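Local coordinates for protein ricin B lectin (Clostridium thermocellum, PDB 3VSF) that is an exo-beta-1,3-galactanase that probably hydrolyses beta-1,3-galactan with its family 43 domain, and binds galactose through its ricin-type lectin domain, at residues T290-V295 and Y303-D308. Sequence-based numbering, arbitrary orientation.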
ATOM      1  N   THR A 290       2.396   4.088  -5.546  1.00 64.90           N
ATOM      2  CA  THR A 290       2.160   5.179  -6.483  1.00 66.02           C
ATOM      3  C   THR A 290       1.621   6.425  -5.787  1.00 66.26           C
ATOM      4  O   THR A 290       1.947   7.546  -6.175  1.00 70.82           O
ATOM      5  CB  THR A 290       1.206   4.760  -7.623  1.00 66.26           C
ATOM      6  OG1 THR A 290       1.175   5.783  -8.626  1.00 69.71           O
ATOM      7  CG2 THR A 290      -0.200   4.529  -7.093  1.00 63.82           C
ATOM      8  N   PHE A 291       0.803   6.229  -4.757  1.00 67.01           N
ATOM      9  CA  PHE A 291       0.222   7.357  -4.035  1.00 69.60           C
ATOM     10  C   PHE A 291      -0.488   6.936  -2.750  1.00 66.95           C
ATOM     11  O   PHE A 291      -0.995   5.820  -2.645  1.00 68.52           O
ATOM     12  CB  PHE A 291      -0.743   8.124  -4.940  1.00 69.11           C
ATOM     13  CG  PHE A 291      -1.076   9.495  -4.439  1.00 69.67           C
ATOM     14  CD1 PHE A 291      -0.134  10.509  -4.484  1.00 71.54           C
ATOM     15  CD2 PHE A 291      -2.330   9.774  -3.925  1.00 69.46           C
ATOM     16  CE1 PHE A 291      -0.435  11.774  -4.023  1.00 71.79           C
ATOM     17  CE2 PHE A 291      -2.635  11.038  -3.467  1.00 71.32           C
ATOM     18  CZ  PHE A 291      -1.687  12.040  -3.514  1.00 70.89           C
ATOM     19  N   ILE A 292      -0.523   7.843  -1.778  1.00 68.60           N
ATOM     20  CA  ILE A 292      -1.168   7.581  -0.494  1.00 68.17           C
ATOM     21  C   ILE A 292      -1.990   8.783  -0.032  1.00 69.19           C
ATOM     22  O   ILE A 292      -1.441   9.848   0.246  1.00 66.34           O
ATOM     23  CB  ILE A 292      -0.130   7.241   0.596  1.00 65.30           C
ATOM     24  CG1 ILE A 292       0.670   5.996   0.209  1.00 62.77           C
ATOM     25  CG2 ILE A 292      -0.815   7.038   1.939  1.00 68.41           C
ATOM     26  CD1 ILE A 292       1.773   5.648   1.186  1.00 57.20           C
ATOM     27  N   ILE A 293      -3.307   8.609   0.049  1.00 70.16           N
ATOM     28  CA  ILE A 293      -4.193   9.680   0.504  1.00 72.36           C
ATOM     29  C   ILE A 293      -4.952   9.327   1.778  1.00 73.17           C
ATOM     30  O   ILE A 293      -5.348   8.179   1.979  1.00 73.63           O
ATOM     31  CB  ILE A 293      -5.221  10.088  -0.574  1.00 76.79           C
ATOM     32  CG1 ILE A 293      -5.430   8.954  -1.580  1.00 74.98           C
ATOM     33  CG2 ILE A 293      -4.789  11.370  -1.268  1.00 76.76           C
ATOM     34  CD1 ILE A 293      -6.131   7.747  -1.000  1.00 71.65           C
ATOM     35  N   PRO A 294      -5.153  10.325   2.648  1.00 73.90           N
ATOM     36  CA  PRO A 294      -5.964  10.165   3.858  1.00 72.67           C
ATOM     37  C   PRO A 294      -7.448  10.122   3.513  1.00 76.40           C
ATOM     38  O   PRO A 294      -7.952  11.038   2.865  1.00 76.33           O
ATOM     39  CB  PRO A 294      -5.658  11.438   4.660  1.00 73.05           C
ATOM     40  CG  PRO A 294      -4.428  12.025   4.033  1.00 74.82           C
ATOM     41  CD  PRO A 294      -4.500  11.643   2.595  1.00 71.09           C
ATOM     42  N   VAL A 295      -8.133   9.066   3.936  1.00 77.67           N
ATOM     43  CA  VAL A 295      -9.574   8.963   3.742  1.00 78.56           C
ATOM     44  C   VAL A 295     -10.294   9.303   5.044  1.00 83.25           C
ATOM     45  O   VAL A 295     -10.300   8.513   5.988  1.00 82.99           O
ATOM     46  CB  VAL A 295      -9.987   7.556   3.277  1.00 76.45           C
ATOM     47  CG1 VAL A 295     -11.492   7.485   3.080  1.00 77.61           C
ATOM     48  CG2 VAL A 295      -9.259   7.191   1.993  1.00 75.21           C
ATOM     49  N   TYR A 303      -5.718   5.942   6.095  1.00 69.61           N
ATOM     50  CA  TYR A 303      -4.854   6.230   4.958  1.00 69.03           C
ATOM     51  C   TYR A 303      -4.852   5.095   3.937  1.00 67.68           C
ATOM     52  O   TYR A 303      -4.561   3.948   4.270  1.00 66.70           O
ATOM     53  CB  TYR A 303      -3.431   6.532   5.434  1.00 69.81           C
ATOM     54  CG  TYR A 303      -3.316   7.836   6.193  1.00 71.90           C
ATOM     55  CD1 TYR A 303      -2.721   8.949   5.613  1.00 70.39           C
ATOM     56  CD2 TYR A 303      -3.816   7.959   7.483  1.00 74.43           C
ATOM     57  CE1 TYR A 303      -2.618  10.144   6.301  1.00 73.94           C
ATOM     58  CE2 TYR A 303      -3.718   9.149   8.177  1.00 73.94           C
ATOM     59  CZ  TYR A 303      -3.118  10.239   7.582  1.00 76.12           C
ATOM     60  OH  TYR A 303      -3.019  11.426   8.270  1.00 78.53           O
ATOM     61  N   LEU A 304      -5.182   5.427   2.692  1.00 71.13           N
ATOM     62  CA  LEU A 304      -5.250   4.436   1.624  1.00 69.48           C
ATOM     63  C   LEU A 304      -3.955   4.371   0.820  1.00 67.58           C
ATOM     64  O   LEU A 304      -3.404   5.396   0.423  1.00 69.52           O
ATOM     65  CB  LEU A 304      -6.423   4.734   0.689  1.00 68.09           C
ATOM     66  CG  LEU A 304      -6.498   3.894  -0.588  1.00 67.67           C
ATOM     67  CD1 LEU A 304      -6.601   2.413  -0.258  1.00 66.80           C
ATOM     68  CD2 LEU A 304      -7.667   4.334  -1.456  1.00 71.25           C
ATOM     69  N   TYR A 305      -3.480   3.154   0.583  1.00 67.07           N
ATOM     70  CA  TYR A 305      -2.287   2.932  -0.221  1.00 66.96           C
ATOM     71  C   TYR A 305      -2.659   2.491  -1.631  1.00 69.10           C
ATOM     72  O   TYR A 305      -3.488   1.596  -1.813  1.00 69.63           O
ATOM     73  CB  TYR A 305      -1.388   1.879   0.432  1.00 64.25           C
ATOM     74  CG  TYR A 305      -0.398   1.243  -0.518  1.00 61.41           C
ATOM     75  CD1 TYR A 305       0.885   1.752  -0.660  1.00 61.07           C
ATOM     76  CD2 TYR A 305      -0.748   0.131  -1.274  1.00 59.76           C
ATOM     77  CE1 TYR A 305       1.793   1.172  -1.528  1.00 57.35           C
ATOM     78  CE2 TYR A 305       0.151  -0.454  -2.144  1.00 59.96           C
ATOM     79  CZ  TYR A 305       1.420   0.071  -2.268  1.00 59.34           C
ATOM     80  OH  TYR A 305       2.316  -0.511  -3.133  1.00 61.46           O
ATOM     81  N   MET A 306      -2.043   3.121  -2.625  1.00 64.01           N
ATOM     82  CA  MET A 306      -2.262   2.747  -4.016  1.00 62.91           C
ATOM     83  C   MET A 306      -0.976   2.225  -4.631  1.00 62.90           C
ATOM     84  O   MET A 306       0.100   2.779  -4.408  1.00 65.47           O
ATOM     85  CB  MET A 306      -2.763   3.941  -4.823  1.00 67.67           C
ATOM     86  CG  MET A 306      -4.023   4.564  -4.276  1.00 70.29           C
ATOM     87  SD  MET A 306      -4.545   5.985  -5.246  1.00 74.02           S
ATOM     88  CE  MET A 306      -5.870   6.586  -4.212  1.00 77.58           C
ATOM     89  N   GLY A 307      -1.092   1.157  -5.410  1.00 60.83           N
ATOM     90  CA  GLY A 307       0.062   0.572  -6.060  1.00 62.91           C
ATOM     91  C   GLY A 307      -0.248   0.109  -7.468  1.00 62.39           C
ATOM     92  O   GLY A 307      -1.402   0.112  -7.895  1.00 62.41           O
ATOM     93  N   ASP A 308       0.792  -0.287  -8.190  1.00 59.59           N
ATOM     94  CA  ASP A 308       0.628  -0.800  -9.542  1.00 63.39           C
ATOM     95  C   ASP A 308       1.304  -2.155  -9.695  1.00 62.40           C
ATOM     96  O   ASP A 308       2.490  -2.307  -9.402  1.00 63.37           O
ATOM     97  CB  ASP A 308       1.191   0.183 -10.572  1.00 66.74           C
ATOM     98  CG  ASP A 308       0.281   1.376 -10.802  1.00 66.14           C
ATOM     99  OD1 ASP A 308      -0.686   1.241 -11.581  1.00 64.97           O
ATOM    100  OD2 ASP A 308       0.535   2.445 -10.210  1.00 64.46           O
TER
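Ile293 and Leu304 bond in both directions, Leu304 N to Ile293 O at 2.8 Å and the more bent Ile293 N to Leu304 O at 3.2 Å. They belong to neighbouring antiparallel strands, 290-295 and 303-308, tied by four backbone hydrogen bonds. Met306 N gives its hydrogen to Phe291 O (2.9 Å), while Met306 O accepts from Thr290 N (2.9 Å); two residues thus face one, a classic beta bulge. Pro294, lacking an N-H, fits the non-hydrogen-bonded pair with Tyr303.

Apolar contacts lie on both faces of the hairpin. On one, Ile293 CD1 lies 3.5 Å from Leu304 CB and 3.4 Å from Met306 CE; the methionine, extended beyond CG (chi2 179°), is long enough to reach it diagonally, and Met63 of strand 61-66 touches both Ile293 and Met306. On the other, Pro294 CB sits over a face of the Tyr303 ring, 4.1 Å from its centroid, a CH-pi contact.

Tyr305 OH bonds to Ser287 OG, just before the first strand. The chemistry implies a hairpin held by its backbone, while Thr290 OG1 to Gly61 O and Tyr303 OH to Lys241 O link this blade of the family 43 beta-propeller to its surroundings.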